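Local coordinates for protein alpha-14 giardin (Giardia lamblia, PDB 3CHJ) that binds calcium and, in a calcium-dependent way, phospholipids including phosphatidylserine, and may act as a structural element linking membrane and axoneme, at residues I111-V116 with T154-P159; E167-V172 with R202-M207; Y196-F201 with Y241-A246; F233-D238 with A247-N252. One frame throughout, in Å; residues are numbered along the deposited sequence.

Contact 1: I111-V116 with T154-P159; sequences IETHEV and TGDRIP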
loop_
_atom_site.group_PDB
_atom_site.type_symbol
_atom_site.label_atom_id
_atom_site.label_comp_id
_atom_site.label_asym_id
_atom_site.label_seq_id
_atom_site.Cartn_x
_atom_site.Cartn_y
_atom_site.Cartn_z
ATOM N N ILE A 111 -3.234 0.156 5.531
ATOM C CA ILE A 111 -2.948 -0.826 6.574
ATOM C C ILE A 111 -4.006 -0.837 7.676
ATOM O O ILE A 111 -4.655 0.174 7.971
ATOM C CB ILE A 111 -1.535 -0.652 7.154
ATOM C CG1 ILE A 111 -1.368 0.751 7.774
ATOM C CG2 ILE A 111 -0.529 -0.939 6.052
ATOM C CD1 ILE A 111 -0.006 1.028 8.373
ATOM N N GLU A 112 -4.172 -2.001 8.291
ATOM C CA GLU A 112 -5.202 -2.161 9.312
ATOM C C GLU A 112 -4.869 -1.367 10.581
ATOM O O GLU A 112 -3.696 -1.046 10.832
ATOM C CB GLU A 112 -5.383 -3.653 9.636
ATOM C CG GLU A 112 -5.658 -4.546 8.409
ATOM C CD GLU A 112 -6.994 -4.258 7.734
ATOM O OE1 GLU A 112 -7.912 -3.745 8.398
ATOM O OE2 GLU A 112 -7.125 -4.555 6.527
ATOM N N THR A 113 -5.889 -1.037 11.381
ATOM C CA THR A 113 -5.662 -0.241 12.595
ATOM C C THR A 113 -4.684 -0.939 13.538
ATOM O O THR A 113 -3.811 -0.283 14.124
ATOM C CB THR A 113 -6.962 0.089 13.381
ATOM O OG1 THR A 113 -8.102 -0.003 12.521
ATOM C CG2 THR A 113 -6.872 1.499 13.971
ATOM N N HIS A 114 -4.812 -2.262 13.677
ATOM C CA HIS A 114 -3.866 -3.031 14.502
ATOM C C HIS A 114 -2.421 -2.898 14.009
ATOM O O HIS A 114 -1.485 -2.865 14.813
ATOM C CB HIS A 114 -4.295 -4.508 14.669
ATOM C CG HIS A 114 -4.108 -5.357 13.441
ATOM N ND1 HIS A 114 -2.907 -5.955 13.125
ATOM C CD2 HIS A 114 -4.983 -5.741 12.477
ATOM C CE1 HIS A 114 -3.040 -6.647 12.006
ATOM N NE2 HIS A 114 -4.292 -6.538 11.596
ATOM N N GLU A 115 -2.255 -2.797 12.689
ATOM C CA GLU A 115 -0.937 -2.668 12.070
ATOM C C GLU A 115 -0.380 -1.263 12.308
ATOM O O GLU A 115 0.812 -1.100 12.473
ATOM C CB GLU A 115 -0.996 -2.949 10.571
ATOM C CG GLU A 115 0.395 -3.144 9.915
ATOM C CD GLU A 115 1.063 -4.484 10.247
ATOM O OE1 GLU A 115 0.350 -5.490 10.429
ATOM O OE2 GLU A 115 2.315 -4.534 10.312
ATOM N N VAL A 116 -1.243 -0.252 12.319
ATOM C CA VAL A 116 -0.774 1.104 12.661
ATOM C C VAL A 116 -0.243 1.109 14.091
ATOM O O VAL A 116 0.813 1.678 14.380
ATOM C CB VAL A 116 -1.884 2.182 12.521
ATOM C CG1 VAL A 116 -1.331 3.551 12.877
ATOM C CG2 VAL A 116 -2.418 2.202 11.092
ATOM N N THR A 154 -2.317 8.624 14.370
ATOM C CA THR A 154 -2.410 8.748 15.834
ATOM C C THR A 154 -3.705 8.222 16.448
ATOM O O THR A 154 -3.829 8.182 17.679
ATOM C CB THR A 154 -2.230 10.216 16.262
ATOM O OG1 THR A 154 -3.265 11.014 15.669
ATOM C CG2 THR A 154 -0.867 10.731 15.814
ATOM N N GLY A 155 -4.668 7.825 15.622
ATOM C CA GLY A 155 -6.001 7.474 16.129
ATOM C C GLY A 155 -6.337 5.995 16.127
ATOM O O GLY A 155 -5.467 5.137 16.038
ATOM N N ASP A 156 -7.627 5.703 16.224
ATOM C CA ASP A 156 -8.125 4.345 16.273
ATOM C C ASP A 156 -9.388 4.316 15.432
ATOM O O ASP A 156 -9.979 5.360 15.158
ATOM C CB ASP A 156 -8.471 3.982 17.730
ATOM C CG ASP A 156 -8.671 2.477 17.959
ATOM O OD1 ASP A 156 -8.584 1.646 17.010
ATOM O OD2 ASP A 156 -8.930 2.119 19.139
ATOM N N ARG A 157 -9.779 3.117 15.026
ATOM C CA ARG A 157 -11.036 2.908 14.334
ATOM C C ARG A 157 -11.944 2.106 15.254
ATOM O O ARG A 157 -11.646 0.961 15.590
ATOM C CB ARG A 157 -10.797 2.176 13.019
ATOM C CG ARG A 157 -10.094 3.042 11.981
ATOM C CD ARG A 157 -9.879 2.279 10.694
ATOM N NE ARG A 157 -9.074 3.086 9.771
ATOM C CZ ARG A 157 -9.552 4.040 8.975
ATOM N NH1 ARG A 157 -10.854 4.299 8.904
ATOM N NH2 ARG A 157 -8.712 4.729 8.189
ATOM N N ILE A 158 -13.041 2.724 15.669
ATOM C CA ILE A 158 -13.912 2.130 16.686
ATOM C C ILE A 158 -15.349 1.952 16.170
ATOM O O ILE A 158 -15.841 2.809 15.432
ATOM C CB ILE A 158 -13.883 2.940 18.028
ATOM C CG1 ILE A 158 -14.625 4.294 17.932
ATOM C CG2 ILE A 158 -12.440 3.077 18.572
ATOM C CD1 ILE A 158 -14.183 5.283 16.847
ATOM N N PRO A 159 -16.009 0.832 16.540
ATOM C CA PRO A 159 -17.383 0.586 16.090
ATOM C C PRO A 159 -18.391 1.646 16.507
ATOM O O PRO A 159 -18.238 2.297 17.546
ATOM C CB PRO A 159 -17.728 -0.773 16.718
ATOM C CG PRO A 159 -16.399 -1.422 16.957
ATOM C CD PRO A 159 -15.514 -0.283 17.370
#
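R157, which runs along T113, has its guanidinium held by two backbone carbonyls. NH1 of R157 bonds to O of Y196, and NH2 bonds to O of F193. With its end fixed there, the aliphatic part of R157 forms a wall for T113. OG1 of T113 lies 3.4 Å from CD of R157 and 3.5 Å from its CB. The hydroxyl also sits at the edge of the guanidinium, near its plane. R157 CG is anti to the carbonyl carbon (chi1 -70°) and the chain stays extended to NE, which keeps three methylenes alongside the threonine.

T113 belongs to an annexin repeat and opens helix 113-127, with E112 at the N-cap. The other segment is the link from helix 144-154 to helix 162-177. Its chain leaves helical geometry at G155, whose O takes a bond from R120.

The methyl of T113 faces the link. Its CG2 is 3.5 Å from OD1 of D156, and the two side chains cross at about a right angle. T113 CG2 is also 3.5 Å from N of R157. The same OD1 of D156 accepts a short but weak bond from N of R157, with a bent angle of 127°. No hydrogen bond joins the two segments. T113 has chi1 at -22°, away from a staggered position; this turns OG1 to the R157 chain and CG2 to D156, possibly at some cost in strain.

Contact 2: E167-V172 with R202-M207; sequences EDLVLV and RQLHKM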
loop_
_atom_site.group_PDB
_atom_site.type_symbol
_atom_site.label_atom_id
_atom_site.label_comp_id
_atom_site.label_asym_id
_atom_site.label_seq_id
_atom_site.Cartn_x
_atom_site.Cartn_y
_atom_site.Cartn_z
ATOM N N GLU A 167 -26.661 9.763 10.977
ATOM C CA GLU A 167 -26.293 11.160 11.182
ATOM C C GLU A 167 -25.146 11.581 10.265
ATOM O O GLU A 167 -25.217 12.625 9.628
ATOM C CB GLU A 167 -25.881 11.396 12.632
ATOM C CG GLU A 167 -26.996 11.251 13.658
ATOM C CD GLU A 167 -26.474 11.419 15.088
ATOM O OE1 GLU A 167 -25.554 10.673 15.497
ATOM O OE2 GLU A 167 -26.987 12.302 15.810
ATOM N N ASP A 168 -24.089 10.769 10.226
ATOM C CA ASP A 168 -22.935 11.066 9.368
ATOM C C ASP A 168 -23.276 11.004 7.887
ATOM O O ASP A 168 -22.669 11.715 7.081
ATOM C CB ASP A 168 -21.782 10.115 9.661
ATOM C CG ASP A 168 -21.129 10.395 10.987
ATOM O OD1 ASP A 168 -21.333 11.511 11.539
ATOM O OD2 ASP A 168 -20.409 9.498 11.468
ATOM N N LEU A 169 -24.251 10.174 7.533
ATOM C CA LEU A 169 -24.704 10.068 6.143
ATOM C C LEU A 169 -25.267 11.398 5.652
ATOM O O LEU A 169 -24.943 11.867 4.553
ATOM C CB LEU A 169 -25.766 8.970 6.031
ATOM C CG LEU A 169 -26.276 8.654 4.637
ATOM C CD1 LEU A 169 -25.098 8.280 3.738
ATOM C CD2 LEU A 169 -27.260 7.532 4.724
ATOM N N VAL A 170 -26.125 12.005 6.473
ATOM C CA VAL A 170 -26.686 13.301 6.162
ATOM C C VAL A 170 -25.577 14.350 6.046
ATOM O O VAL A 170 -25.563 15.177 5.123
ATOM C CB VAL A 170 -27.745 13.691 7.219
ATOM C CG1 VAL A 170 -28.180 15.116 7.039
ATOM C CG2 VAL A 170 -28.946 12.733 7.108
ATOM N N LEU A 171 -24.628 14.291 6.977
ATOM C CA LEU A 171 -23.509 15.227 6.992
ATOM C C LEU A 171 -22.580 15.093 5.773
ATOM O O LEU A 171 -22.180 16.102 5.174
ATOM C CB LEU A 171 -22.717 15.072 8.296
ATOM C CG LEU A 171 -23.470 15.583 9.536
ATOM C CD1 LEU A 171 -22.758 15.105 10.786
ATOM C CD2 LEU A 171 -23.581 17.100 9.511
ATOM N N VAL A 172 -22.270 13.850 5.401
ATOM C CA VAL A 172 -21.394 13.661 4.245
ATOM C C VAL A 172 -22.075 14.006 2.911
ATOM O O VAL A 172 -21.437 14.545 2.005
ATOM C CB VAL A 172 -20.683 12.285 4.220
ATOM C CG1 VAL A 172 -21.561 11.148 3.654
ATOM C CG2 VAL A 172 -19.370 12.427 3.428
ATOM N N ARG A 202 -18.327 0.114 5.099
ATOM C CA ARG A 202 -19.055 -0.642 4.084
ATOM C C ARG A 202 -20.555 -0.381 4.217
ATOM O O ARG A 202 -21.226 -0.119 3.216
ATOM C CB ARG A 202 -18.721 -2.127 4.148
ATOM C CG ARG A 202 -17.320 -2.441 3.604
ATOM C CD ARG A 202 -16.937 -3.899 3.751
ATOM N NE ARG A 202 -17.951 -4.797 3.178
ATOM C CZ ARG A 202 -18.090 -5.054 1.877
ATOM N NH1 ARG A 202 -17.297 -4.477 0.976
ATOM N NH2 ARG A 202 -19.041 -5.884 1.463
ATOM N N GLN A 203 -21.044 -0.364 5.451
ATOM C CA GLN A 203 -22.460 -0.088 5.698
ATOM C C GLN A 203 -22.814 1.307 5.193
ATOM O O GLN A 203 -23.793 1.480 4.460
ATOM C CB GLN A 203 -22.796 -0.264 7.184
ATOM C CG GLN A 203 -24.267 -0.170 7.530
ATOM C CD GLN A 203 -24.535 -0.376 9.007
ATOM O OE1 GLN A 203 -23.762 -1.025 9.717
ATOM N NE2 GLN A 203 -25.638 0.209 9.487
ATOM N N LEU A 204 -22.010 2.310 5.568
ATOM C CA LEU A 204 -22.242 3.687 5.131
ATOM C C LEU A 204 -22.264 3.817 3.591
ATOM O O LEU A 204 -23.095 4.522 3.025
ATOM C CB LEU A 204 -21.181 4.629 5.728
ATOM C CG LEU A 204 -21.471 6.119 5.502
ATOM C CD1 LEU A 204 -22.593 6.631 6.443
ATOM C CD2 LEU A 204 -20.179 6.933 5.663
ATOM N N HIS A 205 -21.315 3.152 2.926
ATOM C CA HIS A 205 -21.259 3.118 1.464
ATOM C C HIS A 205 -22.581 2.639 0.877
ATOM O O HIS A 205 -23.127 3.288 -0.019
ATOM C CB HIS A 205 -20.088 2.239 1.018
ATOM C CG HIS A 205 -20.040 1.950 -0.455
ATOM N ND1 HIS A 205 -19.004 2.377 -1.260
ATOM C CD2 HIS A 205 -20.857 1.219 -1.254
ATOM C CE1 HIS A 205 -19.191 1.931 -2.493
ATOM N NE2 HIS A 205 -20.313 1.234 -2.518
ATOM N N LYS A 206 -23.090 1.531 1.415
ATOM C CA LYS A 206 -24.351 0.947 0.917
ATOM C C LYS A 206 -25.564 1.804 1.287
ATOM O O LYS A 206 -26.486 1.970 0.477
ATOM C CB LYS A 206 -24.517 -0.483 1.422
ATOM C CG LYS A 206 -23.432 -1.433 0.946
ATOM C CD LYS A 206 -23.563 -2.803 1.601
ATOM C CE LYS A 206 -22.375 -3.693 1.257
ATOM N NZ LYS A 206 -22.453 -4.162 -0.145
ATOM N N MET A 207 -25.551 2.359 2.496
ATOM C CA MET A 207 -26.595 3.293 2.937
ATOM C C MET A 207 -26.706 4.523 2.055
ATOM O O MET A 207 -27.803 5.036 1.836
ATOM C CB MET A 207 -26.373 3.729 4.390
ATOM C CG MET A 207 -26.597 2.618 5.402
ATOM S SD MET A 207 -26.047 3.082 7.062
ATOM C CE MET A 207 -27.024 4.529 7.450
#
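L169 meets both L204 and M207, and these two pairs make up the contact. CB of L169 lies 4.0 Å from CD1 of L204. CD1 of L169 is equally close to that same methyl. The two leucines run antiparallel side by side, with the CD1 methyl of L204 lying against CB and CD1 of L169. The second branch of L169 goes to M207: its CD2 is 3.9 Å from CB of M207. The backbone takes part too, since CD2 of L169 lies 3.9 Å from O of M207. The methionine chain bends at chi3 (59°), and this brings its CE to 4.1 Å from CD2 of L169. With CG opposite the backbone N (chi1 -176°), L169 points its fork at the other helix; chi2 (57°) then turns CD1 to L204 and CD2 to M207. No hydrogen bond crosses.

A second shell closes round this patch. Y208, K211 and Y212 touch L169. L204 also rests on I192 and Y196, while M207 packs on L165 and E166. Beside L169, the carboxylate of D168 is held at both oxygens, OD1 by a salt bridge to NH2 of R191 and OD2 by the hydroxyl of Y196. These bonds tie helix 162-177 to helix 186-195 and to the turn that follows it.

The contact is apolar helix packing in an all-helical annexin. Helix 162-177 carries A175, a calcium ligand. T178, G180, E185 and E224, far along the chain, are the other calcium ligands, in the manner of annexin calcium sites built on an interhelical loop and a remote acidic residue.

Contact 3: Y196-F201 with Y241-A246; sequences YTRADF and YDPCCA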
loop_
_atom_site.group_PDB
_atom_site.type_symbol
_atom_site.label_atom_id
_atom_site.label_comp_id
_atom_site.label_asym_id
_atom_site.label_seq_id
_atom_site.Cartn_x
_atom_site.Cartn_y
_atom_site.Cartn_z
ATOM N N TYR A 196 -13.798 5.425 10.971
ATOM C CA TYR A 196 -14.751 4.311 10.782
ATOM C C TYR A 196 -14.029 2.972 10.681
ATOM O O TYR A 196 -12.932 2.864 10.117
ATOM C CB TYR A 196 -15.595 4.501 9.520
ATOM C CG TYR A 196 -16.901 5.234 9.727
ATOM C CD1 TYR A 196 -16.980 6.366 10.531
ATOM C CD2 TYR A 196 -18.071 4.801 9.066
ATOM C CE1 TYR A 196 -18.199 7.051 10.693
ATOM C CE2 TYR A 196 -19.259 5.466 9.237
ATOM C CZ TYR A 196 -19.316 6.584 10.054
ATOM O OH TYR A 196 -20.526 7.234 10.190
ATOM N N THR A 197 -14.643 1.938 11.244
ATOM C CA THR A 197 -14.241 0.579 10.944
ATOM C C THR A 197 -14.603 0.180 9.512
ATOM O O THR A 197 -15.474 0.809 8.868
ATOM C CB THR A 197 -14.921 -0.438 11.902
ATOM O OG1 THR A 197 -16.339 -0.369 11.724
ATOM C CG2 THR A 197 -14.588 -0.114 13.357
ATOM N N ARG A 198 -13.972 -0.887 9.026
ATOM C CA ARG A 198 -14.307 -1.436 7.710
ATOM C C ARG A 198 -15.798 -1.787 7.624
ATOM O O ARG A 198 -16.456 -1.433 6.653
ATOM C CB ARG A 198 -13.450 -2.653 7.383
ATOM C CG ARG A 198 -13.953 -3.460 6.183
ATOM C CD ARG A 198 -12.890 -4.360 5.558
ATOM N NE ARG A 198 -11.734 -3.607 5.070
ATOM C CZ ARG A 198 -10.549 -3.615 5.668
ATOM N NH1 ARG A 198 -10.350 -4.354 6.760
ATOM N NH2 ARG A 198 -9.538 -2.912 5.165
ATOM N N ALA A 199 -16.322 -2.450 8.657
ATOM C CA ALA A 199 -17.732 -2.869 8.628
ATOM C C ALA A 199 -18.664 -1.672 8.564
ATOM O O ALA A 199 -19.614 -1.643 7.755
ATOM C CB ALA A 199 -18.051 -3.732 9.849
ATOM N N ASP A 200 -18.397 -0.665 9.397
ATOM C CA ASP A 200 -19.208 0.560 9.381
ATOM C C ASP A 200 -19.068 1.361 8.088
ATOM O O ASP A 200 -20.039 1.949 7.615
ATOM C CB ASP A 200 -18.923 1.440 10.590
ATOM C CG ASP A 200 -19.436 0.833 11.885
ATOM O OD1 ASP A 200 -20.293 -0.082 11.790
ATOM O OD2 ASP A 200 -18.996 1.278 12.970
ATOM N N PHE A 201 -17.854 1.403 7.536
ATOM C CA PHE A 201 -17.649 2.133 6.288
ATOM C C PHE A 201 -18.390 1.447 5.127
ATOM O O PHE A 201 -19.018 2.127 4.279
ATOM C CB PHE A 201 -16.156 2.304 5.967
ATOM C CG PHE A 201 -15.917 3.258 4.850
ATOM C CD1 PHE A 201 -15.871 4.624 5.090
ATOM C CD2 PHE A 201 -15.829 2.786 3.535
ATOM C CE1 PHE A 201 -15.666 5.529 4.036
ATOM C CE2 PHE A 201 -15.649 3.676 2.473
ATOM C CZ PHE A 201 -15.567 5.052 2.728
ATOM N N TYR A 241 -13.379 -0.333 1.910
ATOM C CA TYR A 241 -14.450 -1.065 1.249
ATOM C C TYR A 241 -14.003 -2.429 0.776
ATOM O O TYR A 241 -14.690 -3.420 1.029
ATOM C CB TYR A 241 -15.039 -0.268 0.092
ATOM C CG TYR A 241 -16.383 -0.807 -0.311
ATOM C CD1 TYR A 241 -17.499 -0.568 0.486
ATOM C CD2 TYR A 241 -16.532 -1.552 -1.463
ATOM C CE1 TYR A 241 -18.744 -1.065 0.156
ATOM C CE2 TYR A 241 -17.794 -2.074 -1.811
ATOM C CZ TYR A 241 -18.890 -1.794 -0.991
ATOM O OH TYR A 241 -20.146 -2.286 -1.312
ATOM N N ASP A 242 -12.869 -2.481 0.075
ATOM C CA ASP A 242 -12.303 -3.754 -0.409
ATOM C C ASP A 242 -10.824 -3.544 -0.768
ATOM O O ASP A 242 -10.542 -2.965 -1.824
ATOM C CB ASP A 242 -13.031 -4.243 -1.642
ATOM C CG ASP A 242 -12.587 -5.643 -2.079
ATOM O OD1 ASP A 242 -11.470 -6.087 -1.712
ATOM O OD2 ASP A 242 -13.356 -6.290 -2.816
ATOM N N PRO A 243 -9.901 -3.968 0.118
ATOM C CA PRO A 243 -8.463 -3.819 -0.147
ATOM C C PRO A 243 -7.996 -4.202 -1.550
ATOM O O PRO A 243 -7.062 -3.568 -2.053
ATOM C CB PRO A 243 -7.816 -4.717 0.907
ATOM C CG PRO A 243 -8.748 -4.539 2.101
ATOM C CD PRO A 243 -10.130 -4.568 1.462
ATOM N N CYS A 244 -8.610 -5.200 -2.188
ATOM C CA CYS A 244 -8.190 -5.602 -3.547
ATOM C C CYS A 244 -8.444 -4.501 -4.571
ATOM O O CYS A 244 -7.646 -4.293 -5.497
ATOM C CB CYS A 244 -8.843 -6.915 -3.988
ATOM S SG CYS A 244 -8.233 -8.322 -3.053
ATOM N N CYS A 245 -9.538 -3.766 -4.369
ATOM C CA CYS A 245 -9.845 -2.607 -5.192
ATOM C C CYS A 245 -8.842 -1.481 -4.947
ATOM O O CYS A 245 -8.425 -0.804 -5.896
ATOM C CB CYS A 245 -11.254 -2.125 -4.919
ATOM S SG CYS A 245 -12.483 -3.172 -5.753
ATOM N N ALA A 246 -8.449 -1.296 -3.686
ATOM C CA ALA A 246 -7.434 -0.296 -3.367
ATOM C C ALA A 246 -6.100 -0.588 -4.063
ATOM O O ALA A 246 -5.451 0.325 -4.585
ATOM C CB ALA A 246 -7.260 -0.154 -1.845
#
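Two helix starts meet here, with R198 and P243 as the first residues of helices 198-211 and 243-254. Each follows a capping residue. OG1 of T197 accepts from N of D200 at 3.1 Å, with an angle of 161° at the hydrogen. OD1 of D242 accepts from N of C244 at 3.0 Å, and this N-H comes in from above the carboxylate plane, 41° out of it.

Across the contact, NH2 of R198 lies 3.6 Å from CG of P243. CD of P243 is 4.1 Å from NE of R198. The side chains approach from opposite directions, and the guanidinium meets the proline ring obliquely. R198 leaves its backbone with CG anti to N (chi1 167°), then bends at chi3. That bend carries the guanidinium to the proline.

A second touch lies beside it. CD2 of F201 is 4.3 Å from N of Y241, also obliquely. F201 rests on L240 as well. CB of Y241 sits near the F201 ring, while its own ring is held by helix 198-211: it stacks with H205, takes a cation-pi contact from R202, and has its OH bonded to NZ of K206.

The polar end of R198 is satisfied mainly outside these segments. NH2 bonds to O of F239, the F239 ring makes a cation-pi contact, and NH1 forms a salt bridge with E112. F239 lies near the C-terminal end of helix 227-241, so the helix dipole there should add to the pull on the positive charge. P243 touches a guanidinium that is already paired, and the cross-segment contact itself is van der Waals.

Contact 4: F233-D238 with A247-N252; sequences FKLAHD and AAFSMN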
loop_
_atom_site.group_PDB
_atom_site.type_symbol
_atom_site.label_atom_id
_atom_site.label_comp_id
_atom_site.label_asym_id
_atom_site.label_seq_id
_atom_site.Cartn_x
_atom_site.Cartn_y
_atom_site.Cartn_z
ATOM N N PHE A 233 -8.408 10.279 -0.425
ATOM C CA PHE A 233 -9.767 9.869 -0.006
ATOM C C PHE A 233 -10.321 8.729 -0.844
ATOM O O PHE A 233 -11.068 7.875 -0.319
ATOM C CB PHE A 233 -10.712 11.071 0.064
ATOM C CG PHE A 233 -10.537 11.877 1.314
ATOM C CD1 PHE A 233 -11.386 11.658 2.411
ATOM C CD2 PHE A 233 -9.525 12.820 1.421
ATOM C CE1 PHE A 233 -11.229 12.388 3.608
ATOM C CE2 PHE A 233 -9.357 13.554 2.609
ATOM C CZ PHE A 233 -10.222 13.351 3.695
ATOM N N LYS A 234 -9.960 8.677 -2.126
ATOM C CA LYS A 234 -10.329 7.511 -2.939
ATOM C C LYS A 234 -9.636 6.252 -2.402
ATOM O O LYS A 234 -10.261 5.185 -2.289
ATOM C CB LYS A 234 -9.925 7.718 -4.398
ATOM C CG LYS A 234 -10.813 8.654 -5.187
ATOM C CD LYS A 234 -10.250 8.796 -6.594
ATOM C CE LYS A 234 -11.279 9.470 -7.466
ATOM N NZ LYS A 234 -10.831 9.551 -8.892
ATOM N N LEU A 235 -8.353 6.380 -2.067
ATOM C CA LEU A 235 -7.579 5.237 -1.581
ATOM C C LEU A 235 -8.149 4.739 -0.246
ATOM O O LEU A 235 -8.329 3.527 -0.085
ATOM C CB LEU A 235 -6.097 5.611 -1.467
ATOM C CG LEU A 235 -5.219 4.440 -1.009
ATOM C CD1 LEU A 235 -5.230 3.318 -2.027
ATOM C CD2 LEU A 235 -3.788 4.928 -0.718
ATOM N N ALA A 236 -8.478 5.659 0.666
ATOM C CA ALA A 236 -9.074 5.309 1.961
ATOM C C ALA A 236 -10.430 4.652 1.732
ATOM O O ALA A 236 -10.743 3.630 2.351
ATOM C CB ALA A 236 -9.228 6.528 2.853
ATOM N N HIS A 237 -11.231 5.236 0.843
ATOM C CA HIS A 237 -12.511 4.611 0.477
ATOM C C HIS A 237 -12.322 3.152 0.067
ATOM O O HIS A 237 -12.968 2.244 0.596
ATOM C CB HIS A 237 -13.214 5.362 -0.667
ATOM C CG HIS A 237 -14.440 4.650 -1.155
ATOM N ND1 HIS A 237 -14.375 3.562 -2.001
ATOM C CD2 HIS A 237 -15.751 4.830 -0.868
ATOM C CE1 HIS A 237 -15.600 3.105 -2.218
ATOM N NE2 HIS A 237 -16.452 3.869 -1.554
ATOM N N ASP A 238 -11.431 2.931 -0.890
ATOM C CA ASP A 238 -11.238 1.617 -1.461
ATOM C C ASP A 238 -10.647 0.643 -0.440
ATOM O O ASP A 238 -11.045 -0.528 -0.390
ATOM C CB ASP A 238 -10.340 1.742 -2.683
ATOM C CG ASP A 238 -11.043 2.408 -3.857
ATOM O OD1 ASP A 238 -12.256 2.738 -3.767
ATOM O OD2 ASP A 238 -10.388 2.597 -4.901
ATOM N N ALA A 247 -5.695 -1.852 -4.063
ATOM C CA ALA A 247 -4.450 -2.242 -4.703
ATOM C C ALA A 247 -4.554 -1.981 -6.211
ATOM O O ALA A 247 -3.637 -1.441 -6.816
ATOM C CB ALA A 247 -4.166 -3.712 -4.435
ATOM N N ALA A 248 -5.673 -2.381 -6.827
ATOM C CA ALA A 248 -5.870 -2.127 -8.259
ATOM C C ALA A 248 -5.834 -0.647 -8.601
ATOM O O ALA A 248 -5.232 -0.248 -9.588
ATOM C CB ALA A 248 -7.177 -2.757 -8.751
ATOM N N PHE A 249 -6.477 0.158 -7.758
ATOM C CA PHE A 249 -6.477 1.608 -7.939
ATOM C C PHE A 249 -5.062 2.158 -7.864
ATOM O O PHE A 249 -4.647 2.900 -8.753
ATOM C CB PHE A 249 -7.376 2.248 -6.867
ATOM C CG PHE A 249 -7.301 3.766 -6.810
ATOM C CD1 PHE A 249 -7.608 4.538 -7.927
ATOM C CD2 PHE A 249 -6.909 4.409 -5.632
ATOM C CE1 PHE A 249 -7.544 5.947 -7.869
ATOM C CE2 PHE A 249 -6.841 5.836 -5.567
ATOM C CZ PHE A 249 -7.149 6.579 -6.685
ATOM N N SER A 250 -4.333 1.807 -6.806
ATOM C CA SER A 250 -2.965 2.358 -6.652
ATOM C C SER A 250 -2.057 1.916 -7.799
ATOM O O SER A 250 -1.218 2.694 -8.296
ATOM C CB SER A 250 -2.348 1.960 -5.317
ATOM O OG SER A 250 -3.116 2.449 -4.216
ATOM N N MET A 251 -2.226 0.669 -8.234
ATOM C CA MET A 251 -1.427 0.156 -9.351
ATOM C C MET A 251 -1.788 0.901 -10.640
ATOM O O MET A 251 -0.907 1.259 -11.408
ATOM C CB MET A 251 -1.603 -1.355 -9.521
ATOM C CG MET A 251 -0.970 -2.183 -8.375
ATOM S SD MET A 251 0.835 -2.017 -8.212
ATOM C CE MET A 251 1.384 -2.898 -9.706
ATOM N N ASN A 252 -3.074 1.159 -10.868
ATOM C CA ASN A 252 -3.479 1.917 -12.062
ATOM C C ASN A 252 -2.849 3.311 -12.101
ATOM O O ASN A 252 -2.337 3.755 -13.143
ATOM C CB ASN A 252 -5.006 2.004 -12.173
ATOM C CG ASN A 252 -5.451 2.731 -13.442
ATOM O OD1 ASN A 252 -5.360 2.197 -14.556
ATOM N ND2 ASN A 252 -5.930 3.953 -13.275
#
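F249 loses more surface to this contact than any other residue, and L235 and K234 supply much of its cover. The side chains of K234 and F249 run at about a right angle, and the lysine meets the ring obliquely. CB and CD of K234 are both 3.8 Å from CZ of F249. The lysine chain stays extended beyond CG, and its NZ leads away to a salt bridge with E230.

L235 comes in obliquely. Its CD1 is 4.1 Å from CD2 of F249 and only 3.2 Å from OG of S250, a tight spot. That OG bonds to Y231 OH and to O of A246.

At the base of the ring, OD2 of D238 is 3.6 Å from CB of F249, and the carboxylate and ring planes stand 83° apart. OD1 of D238 accepts from ND1 of H237 at 2.9 Å, on the anti side, and also pairs with R218, which makes a cation-pi contact with F249.

Helices 227-241 and 243-254 form a roughly antiparallel hairpin; the segment axes lie at 151° (N-to-C directions) and come within 9.8 Å. Helix 217-224 packs on the K234 side, and helices 262-272 and 279-287 touch residues of 247-252.

In the fold
Contact 3 is the hub, with its centre 12 Å from contact 1, 13 Å from contact 2 and 11 Å from contact 4. It shares helix 198-211 with contact 2 and helix 243-254 with contact 4. The histidines join contacts 2 and 4, with H205 ND1 3.0 Å from H237 NE2, probably a hydrogen bond. CE2 of F201 packs on CD2 of H237 at 3.5 Å, so contact 3 reaches the same histidine. Contact 1 touches neither contact 2 nor contact 4; its nearest atoms are about 9 and 6 Å away. Calcium ligand A175 lies in the last turn of helix 162-177, which contact 2 uses; ligand E224 ends helix 217-224, which packs on contact 4.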